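Local coordinates for kelch domain-containing protein (Colletotrichum graminicola M1.001, PDB 5C86), which oxidises alcohols as a fungal AA5-family oxidase related to galactose oxidase and glyoxal oxidase, probably using a bound copper ion, at residues Val19-Glu24 with Tyr460-Ala465; Gly26-Trp31 with Leu339-Ala344; Ile131-Gly136 with Asn154-Leu159. One frame throughout, in Å; residues are numbered along the deposited sequence.

Contact 1 of 3, residues Val19-Glu24 with Tyr460-Ala465; sequences VALVPE and YYMLFA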
# COMPACT_ATOMS: atom_id res chain seq x y z
N VAL A 19 4.00 7.17 4.25
CA VAL A 19 5.29 6.79 3.73
C VAL A 19 5.17 6.34 2.29
O VAL A 19 4.10 5.83 1.91
CB VAL A 19 5.99 5.71 4.52
CG1 VAL A 19 6.17 6.11 5.99
CG2 VAL A 19 5.28 4.36 4.45
N ALA A 20 6.24 6.53 1.52
CA ALA A 20 6.24 6.14 0.09
C ALA A 20 7.60 5.63 -0.26
O ALA A 20 8.62 6.20 0.19
CB ALA A 20 5.91 7.27 -0.81
N LEU A 21 7.66 4.59 -1.07
CA LEU A 21 8.96 4.09 -1.56
C LEU A 21 9.27 4.84 -2.82
O LEU A 21 8.46 4.93 -3.72
CB LEU A 21 8.90 2.58 -1.84
CG LEU A 21 10.23 1.99 -2.28
CD1 LEU A 21 11.13 1.90 -1.13
CD2 LEU A 21 10.00 0.61 -2.81
N VAL A 22 10.46 5.46 -2.89
CA VAL A 22 10.82 6.26 -4.04
C VAL A 22 11.33 5.31 -5.19
O VAL A 22 12.26 4.52 -4.99
CB VAL A 22 11.94 7.23 -3.64
CG1 VAL A 22 12.36 8.04 -4.84
CG2 VAL A 22 11.47 8.14 -2.46
N PRO A 23 10.69 5.40 -6.34
CA PRO A 23 11.22 4.57 -7.44
C PRO A 23 12.69 4.78 -7.75
O PRO A 23 13.22 5.86 -7.54
CB PRO A 23 10.38 4.97 -8.61
CG PRO A 23 9.09 5.45 -8.08
CD PRO A 23 9.51 6.11 -6.76
N GLU A 24 13.35 3.70 -8.16
CA GLU A 24 14.73 3.67 -8.68
C GLU A 24 15.74 3.72 -7.57
O GLU A 24 16.62 2.89 -7.50
CB GLU A 24 15.05 4.75 -9.73
CG GLU A 24 14.61 4.39 -11.11
CD GLU A 24 14.84 5.50 -12.10
OE1 GLU A 24 15.64 6.45 -11.82
OE2 GLU A 24 14.12 5.42 -13.11
N TYR A 460 5.65 1.78 -11.73
CA TYR A 460 6.86 1.17 -11.28
C TYR A 460 6.62 -0.07 -10.43
O TYR A 460 5.71 -0.13 -9.59
CB TYR A 460 7.77 2.10 -10.51
CG TYR A 460 8.72 2.93 -11.36
CD1 TYR A 460 8.30 4.10 -11.95
CD2 TYR A 460 9.91 2.42 -11.71
CE1 TYR A 460 9.14 4.84 -12.74
CE2 TYR A 460 10.76 3.12 -12.51
CZ TYR A 460 10.37 4.32 -13.01
OH TYR A 460 11.30 5.02 -13.80
N TYR A 461 7.50 -1.07 -10.67
CA TYR A 461 7.53 -2.33 -9.96
C TYR A 461 8.94 -2.64 -9.57
O TYR A 461 9.91 -2.17 -10.17
CB TYR A 461 7.10 -3.48 -10.88
CG TYR A 461 5.59 -3.46 -11.17
CD1 TYR A 461 5.08 -2.60 -12.08
CD2 TYR A 461 4.76 -4.34 -10.57
CE1 TYR A 461 3.69 -2.58 -12.30
CE2 TYR A 461 3.38 -4.35 -10.77
CZ TYR A 461 2.84 -3.47 -11.70
OH TYR A 461 1.46 -3.47 -11.92
N MET A 462 9.04 -3.41 -8.49
CA MET A 462 10.27 -4.08 -8.07
C MET A 462 10.28 -5.49 -8.64
O MET A 462 9.36 -6.25 -8.37
CB MET A 462 10.31 -4.14 -6.61
CG MET A 462 10.55 -2.77 -5.98
SD MET A 462 10.44 -2.79 -4.15
CE MET A 462 8.68 -2.87 -3.89
N LEU A 463 11.33 -5.86 -9.39
CA LEU A 463 11.50 -7.22 -9.88
C LEU A 463 12.39 -7.92 -8.87
O LEU A 463 13.47 -7.44 -8.55
CB LEU A 463 12.12 -7.24 -11.29
CG LEU A 463 11.68 -8.35 -12.21
CD1 LEU A 463 11.85 -8.03 -13.72
CD2 LEU A 463 12.47 -9.60 -11.75
N PHE A 464 11.87 -8.99 -8.29
CA PHE A 464 12.59 -9.92 -7.43
C PHE A 464 12.82 -11.26 -8.07
O PHE A 464 11.93 -11.81 -8.74
CB PHE A 464 11.81 -10.12 -6.16
CG PHE A 464 11.71 -8.90 -5.24
CD1 PHE A 464 12.75 -8.66 -4.34
CD2 PHE A 464 10.63 -8.03 -5.22
CE1 PHE A 464 12.73 -7.59 -3.47
CE2 PHE A 464 10.55 -6.97 -4.33
CZ PHE A 464 11.62 -6.79 -3.43
N ALA A 465 14.01 -11.81 -7.79
CA ALA A 465 14.36 -13.14 -8.19
C ALA A 465 14.67 -13.88 -6.90
O ALA A 465 15.41 -13.34 -6.04
CB ALA A 465 15.54 -13.14 -9.09
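L21, P23 and E24 meet Y460 and M462 in a largely buried packing contact between the strand end and turn at residues 19-24 and strand 459-466, which belongs to the C-terminal early-set domain of this galactose oxidase-like protein. The touching parts of the two backbones run almost perpendicular, 91° apart, and side chains alone bridge the gap. At its centre, P23 lies over one face of the Y460 phenol in a CH-pi interaction. P23 CB stands 3.9 Å from the centroid of the Y460 ring, only 14° off its normal, and is displaced toward the CG end, where P23 CB to Y460 CG measures 3.8 Å. The pyrrolidine and the tyrosine side chain cross at about a right angle. F100 makes an edge-to-face contact with the same phenol, which thus takes part in two different aromatic interactions.

Beside it, L21 and M462 reach toward each other tip to tip, with L21 CD2 3.7 Å from M462 SD and 3.9 Å from M462 CE. The methionine chain is extended through SD and then folds at its last torsion (chi3 -76°), which brings both sulfur and terminal methyl against the same leucine branch. At the exposed end, one of two modelled conformers of E24 brings OE2 to 2.9 Å from Y460 OH, an approach that is uncertain; the salt bridge of this carboxylate oxygen is to K101 NZ.

Strand 412-422 ties the two sides together: its S419 and V418 make backbone hydrogen bonds with L21 and Y460, respectively. Strand 476-481 flanks 459-466 on its other edge, 28-31 pairs with 18-21, and strand 336-340 packs against the apolar pair, L339 touching L21 and L340 touching M462.

Contact 2 of 3, residues Gly26-Trp31 with Leu339-Ala344; sequences GNLLVW and LLMADA
L28 meets two side chains of the 339-344 segment at different angles, crossing M341 at about a right angle and L339 obliquely. Its CG is anti to the backbone N (chi1 -172°), and the CD1 branch does most of the reaching: L28 CD1 lies 3.7 Å from L339 CD2 and 4.1 Å from M341 SD. M341 does not point straight across from its backbone. Instead its chain is bent at both chi2 (-55°) and chi3 (-70°), a curled shape that carries the methyl group over to segment 26-31. There M341 CE rests 4.0 Å from L28 CB. The same methyl touches the backbone before the leucine, with M341 CE 3.6 Å from G26 O. L21 of the adjacent strand and V54 also lie against M341.

Beyond the methionine, a single water joins the two backbones. It donates to G26 O at 2.7 Å and accepts from A342 N at 2.8 Å. A342 lies within the type I turn M341-A344 that follows strand 336-340, closed by the bond from A344 N to M341 O at 2.9 Å. The contact is therefore apolar at its side chains and polar only in its main chain, with the water satisfying a carbonyl and an amide that do not bond directly to each other.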
# COMPACT_ATOMS: atom_id res chain seq x y z
N GLY A 26 14.81 3.55 -4.28
CA GLY A 26 14.34 2.83 -3.14
C GLY A 26 14.45 3.50 -1.77
O GLY A 26 14.32 2.86 -0.77
N ASN A 27 14.70 4.81 -1.76
CA ASN A 27 14.71 5.53 -0.50
C ASN A 27 13.26 5.56 0.07
O ASN A 27 12.28 5.42 -0.65
CB ASN A 27 15.37 6.89 -0.77
CG ASN A 27 16.84 6.73 -1.08
OD1 ASN A 27 17.49 5.83 -0.56
ND2 ASN A 27 17.39 7.68 -1.83
N LEU A 28 13.17 5.84 1.34
CA LEU A 28 11.83 5.93 2.01
C LEU A 28 11.52 7.39 2.34
O LEU A 28 12.22 8.03 3.17
CB LEU A 28 11.87 5.14 3.28
CG LEU A 28 10.50 4.95 4.00
CD1 LEU A 28 9.52 4.06 3.19
CD2 LEU A 28 10.80 4.41 5.38
N LEU A 29 10.50 7.86 1.70
CA LEU A 29 9.97 9.23 1.92
C LEU A 29 8.83 9.18 2.92
O LEU A 29 7.90 8.39 2.75
CB LEU A 29 9.47 9.89 0.65
CG LEU A 29 8.94 11.34 0.65
CD1 LEU A 29 10.05 12.29 1.00
CD2 LEU A 29 8.43 11.66 -0.71
N VAL A 30 8.92 10.00 3.97
CA VAL A 30 7.88 10.05 4.99
C VAL A 30 7.32 11.47 5.12
O VAL A 30 8.07 12.46 4.90
CB VAL A 30 8.34 9.49 6.31
CG1 VAL A 30 9.14 8.22 6.14
CG2 VAL A 30 9.15 10.52 7.13
N TRP A 31 6.07 11.58 5.54
CA TRP A 31 5.55 12.92 5.86
C TRP A 31 4.50 12.85 6.94
O TRP A 31 3.89 11.84 7.20
CB TRP A 31 5.01 13.65 4.67
CG TRP A 31 3.74 13.18 4.00
CD1 TRP A 31 2.49 13.57 4.31
CD2 TRP A 31 3.62 12.27 2.89
NE1 TRP A 31 1.58 13.02 3.47
CE2 TRP A 31 2.25 12.19 2.60
CE3 TRP A 31 4.53 11.51 2.14
CZ2 TRP A 31 1.72 11.40 1.56
CZ3 TRP A 31 4.01 10.70 1.09
CH2 TRP A 31 2.62 10.69 0.80
N LEU A 339 5.79 -0.79 5.04
CA LEU A 339 6.03 -0.71 3.64
C LEU A 339 7.16 -1.66 3.23
O LEU A 339 8.21 -1.73 3.87
CB LEU A 339 6.36 0.72 3.23
CG LEU A 339 6.07 1.03 1.77
CD1 LEU A 339 4.61 1.19 1.53
CD2 LEU A 339 6.84 2.23 1.34
N LEU A 340 6.96 -2.38 2.12
CA LEU A 340 8.04 -3.21 1.56
C LEU A 340 9.12 -2.35 0.94
O LEU A 340 8.83 -1.46 0.16
CB LEU A 340 7.52 -4.12 0.45
CG LEU A 340 8.51 -5.09 -0.15
CD1 LEU A 340 8.94 -6.05 0.89
CD2 LEU A 340 7.88 -5.81 -1.34
N MET A 341 10.38 -2.69 1.23
CA MET A 341 11.57 -2.05 0.65
C MET A 341 12.16 -2.89 -0.52
O MET A 341 11.98 -4.10 -0.54
CB MET A 341 12.59 -1.89 1.77
CG MET A 341 12.08 -1.13 3.01
SD MET A 341 11.41 0.50 2.64
CE MET A 341 12.83 1.42 2.20
N ALA A 342 13.00 -2.28 -1.33
CA ALA A 342 13.60 -3.01 -2.46
C ALA A 342 14.57 -4.08 -1.97
O ALA A 342 14.83 -5.07 -2.64
CB ALA A 342 14.28 -2.01 -3.38
N ASP A 343 15.08 -3.96 -0.73
CA ASP A 343 15.95 -5.01 -0.18
C ASP A 343 15.16 -6.14 0.42
O ASP A 343 15.72 -7.04 1.06
CB ASP A 343 17.03 -4.49 0.76
CG ASP A 343 16.50 -3.99 2.06
OD1 ASP A 343 15.29 -3.93 2.21
OD2 ASP A 343 17.28 -3.63 2.97
N ALA A 344 13.82 -6.11 0.30
CA ALA A 344 12.93 -7.17 0.77
C ALA A 344 12.72 -7.23 2.30
O ALA A 344 12.08 -8.14 2.79
CB ALA A 344 13.35 -8.55 0.20
O HOH W 1 14.43 0.12 -0.82

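Contact 3 of 3, residues Ile131-Gly136 with Asn154-Leu159; sequences IFVIGG and NTWTKL
W156 and L159 close over I131, F132 and V133 within one four-stranded kelch blade, joining its outermost strand, 155-158, to its second strand, 131-134, across the intervening strand 147-150. The indole does the bridging. Its CG lies beside the backbone N (chi1 -72°), and its six-membered ring extends to the second strand, where W156 CH2 is 3.9 Å from V133 CG1 and W156 CZ3 is 3.9 Å from V133 CG2. Both valine methyls thus meet the far end of the bicycle, and the two side chains cross at about a right angle. The same ring corner approaches the main chain, with W156 CZ3 3.6 Å from I131 O, while I131 CG2 makes a looser contact with W156 CH2 at 4.4 Å.

This is the kelch signature: a run of hydrophobic residues leads into the double glycine G135-G136, and the spaced aromatics Y149 and W156 follow, their rings meeting with planes at about 40°. N154 and T155, both facing D150, form a G1 bulge where the fourth strand begins.

On the other side of the blade, L159 CD1 comes to the edge of the F132 ring, near its plane and 4.0 Å from F132 CE1. The phenylalanine also touches T203 in a loop of the following blade, whereas W156 and V133 pack on T87 of strand 84-87 in the preceding one.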
# COMPACT_ATOMS: atom_id res chain seq x y z
N ILE A 131 -6.49 8.16 -12.03
CA ILE A 131 -6.50 8.11 -10.54
C ILE A 131 -7.93 8.24 -10.06
O ILE A 131 -8.56 9.32 -10.28
CB ILE A 131 -5.66 9.15 -9.84
CG1 ILE A 131 -4.24 9.33 -10.38
CG2 ILE A 131 -5.74 8.95 -8.36
CD1 ILE A 131 -3.36 8.10 -10.41
N PHE A 132 -8.49 7.21 -9.48
CA PHE A 132 -9.91 7.18 -9.00
C PHE A 132 -9.90 7.45 -7.52
O PHE A 132 -9.10 6.79 -6.78
CB PHE A 132 -10.53 5.84 -9.30
CG PHE A 132 -11.89 5.61 -8.77
CD1 PHE A 132 -12.98 6.35 -9.23
CD2 PHE A 132 -12.10 4.68 -7.75
CE1 PHE A 132 -14.27 6.02 -8.81
CE2 PHE A 132 -13.39 4.42 -7.27
CZ PHE A 132 -14.49 5.09 -7.80
N VAL A 133 -10.77 8.35 -7.07
CA VAL A 133 -10.95 8.54 -5.60
C VAL A 133 -12.41 8.44 -5.26
O VAL A 133 -13.30 8.79 -6.09
CB VAL A 133 -10.38 9.87 -5.06
CG1 VAL A 133 -8.93 10.10 -5.42
CG2 VAL A 133 -11.14 11.08 -5.61
N ILE A 134 -12.68 7.97 -4.03
CA ILE A 134 -14.03 7.94 -3.56
C ILE A 134 -14.04 8.01 -2.04
O ILE A 134 -13.12 7.55 -1.36
CB ILE A 134 -14.81 6.72 -4.11
CG1 ILE A 134 -16.35 6.89 -3.93
CG2 ILE A 134 -14.32 5.40 -3.48
CD1 ILE A 134 -17.16 5.91 -4.71
N GLY A 135 -15.13 8.58 -1.53
CA GLY A 135 -15.24 8.82 -0.09
C GLY A 135 -14.35 9.85 0.51
O GLY A 135 -13.76 10.70 -0.15
N GLY A 136 -14.24 9.79 1.83
CA GLY A 136 -13.28 10.58 2.57
C GLY A 136 -14.01 11.77 3.23
O GLY A 136 -14.04 12.85 2.63
N ASN A 154 -4.75 16.71 -17.12
CA ASN A 154 -4.83 17.34 -15.77
C ASN A 154 -6.25 17.75 -15.41
O ASN A 154 -6.47 18.91 -15.02
CB ASN A 154 -3.83 18.50 -15.67
CG ASN A 154 -3.71 19.17 -14.28
OD1 ASN A 154 -3.76 18.59 -13.18
ND2 ASN A 154 -3.53 20.47 -14.33
N THR A 155 -7.19 16.83 -15.55
CA THR A 155 -8.59 17.06 -15.24
C THR A 155 -9.11 16.04 -14.26
O THR A 155 -8.73 14.87 -14.35
CB THR A 155 -9.49 16.95 -16.48
OG1 THR A 155 -9.44 15.61 -17.02
CG2 THR A 155 -9.07 17.95 -17.52
N TRP A 156 -10.00 16.48 -13.37
CA TRP A 156 -10.85 15.62 -12.55
C TRP A 156 -12.25 15.66 -13.08
O TRP A 156 -12.76 16.80 -13.39
CB TRP A 156 -10.87 16.13 -11.12
CG TRP A 156 -9.60 15.90 -10.32
CD1 TRP A 156 -8.60 16.73 -10.12
CD2 TRP A 156 -9.24 14.66 -9.64
NE1 TRP A 156 -7.62 16.19 -9.31
CE2 TRP A 156 -7.98 14.91 -9.00
CE3 TRP A 156 -9.89 13.43 -9.47
CZ2 TRP A 156 -7.32 13.90 -8.24
CZ3 TRP A 156 -9.23 12.44 -8.72
CH2 TRP A 156 -8.00 12.72 -8.11
N THR A 157 -12.90 14.54 -13.21
CA THR A 157 -14.27 14.43 -13.67
C THR A 157 -15.08 13.63 -12.63
O THR A 157 -14.68 12.52 -12.24
CB THR A 157 -14.26 13.74 -15.04
OG1 THR A 157 -13.28 14.40 -15.87
CG2 THR A 157 -15.65 13.80 -15.69
N LYS A 158 -16.22 14.15 -12.16
CA LYS A 158 -17.15 13.40 -11.39
C LYS A 158 -17.77 12.31 -12.16
O LYS A 158 -18.06 12.45 -13.35
CB LYS A 158 -18.26 14.31 -10.80
CG LYS A 158 -17.65 15.35 -9.89
CD LYS A 158 -18.63 16.19 -9.11
CE LYS A 158 -19.34 17.13 -10.10
NZ LYS A 158 -19.81 18.24 -9.25
N LEU A 159 -18.00 11.16 -11.52
CA LEU A 159 -18.56 10.06 -12.18
C LEU A 159 -19.95 9.82 -11.57
O LEU A 159 -20.10 9.26 -10.46
CB LEU A 159 -17.69 8.83 -11.98
CG LEU A 159 -16.34 8.94 -12.70
CD1 LEU A 159 -15.34 7.87 -12.16
CD2 LEU A 159 -16.50 8.84 -14.23

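Contacts 1 and 2 are immediate neighbours, their centres 8 Å apart, and share the antiparallel pairing of strands 18-21 and 28-31. Probable hydrogen bonds A20 N to L29 O (2.8 Å) and V22 N to N27 O (2.9 Å) join them, and L21 CD1 packs 3.3 Å from G26 O. The other two segments meet as well, with F464 CE1 3.4 Å from A342 O. Contact 3 stands apart in its kelch blade, with its centre about 25 Å from that of contact 1 and 27 Å from that of contact 2. It alone approaches the copper site, empty in this apo model: the V133 side chain is about 11 Å from that of the copper-binding residue Y120.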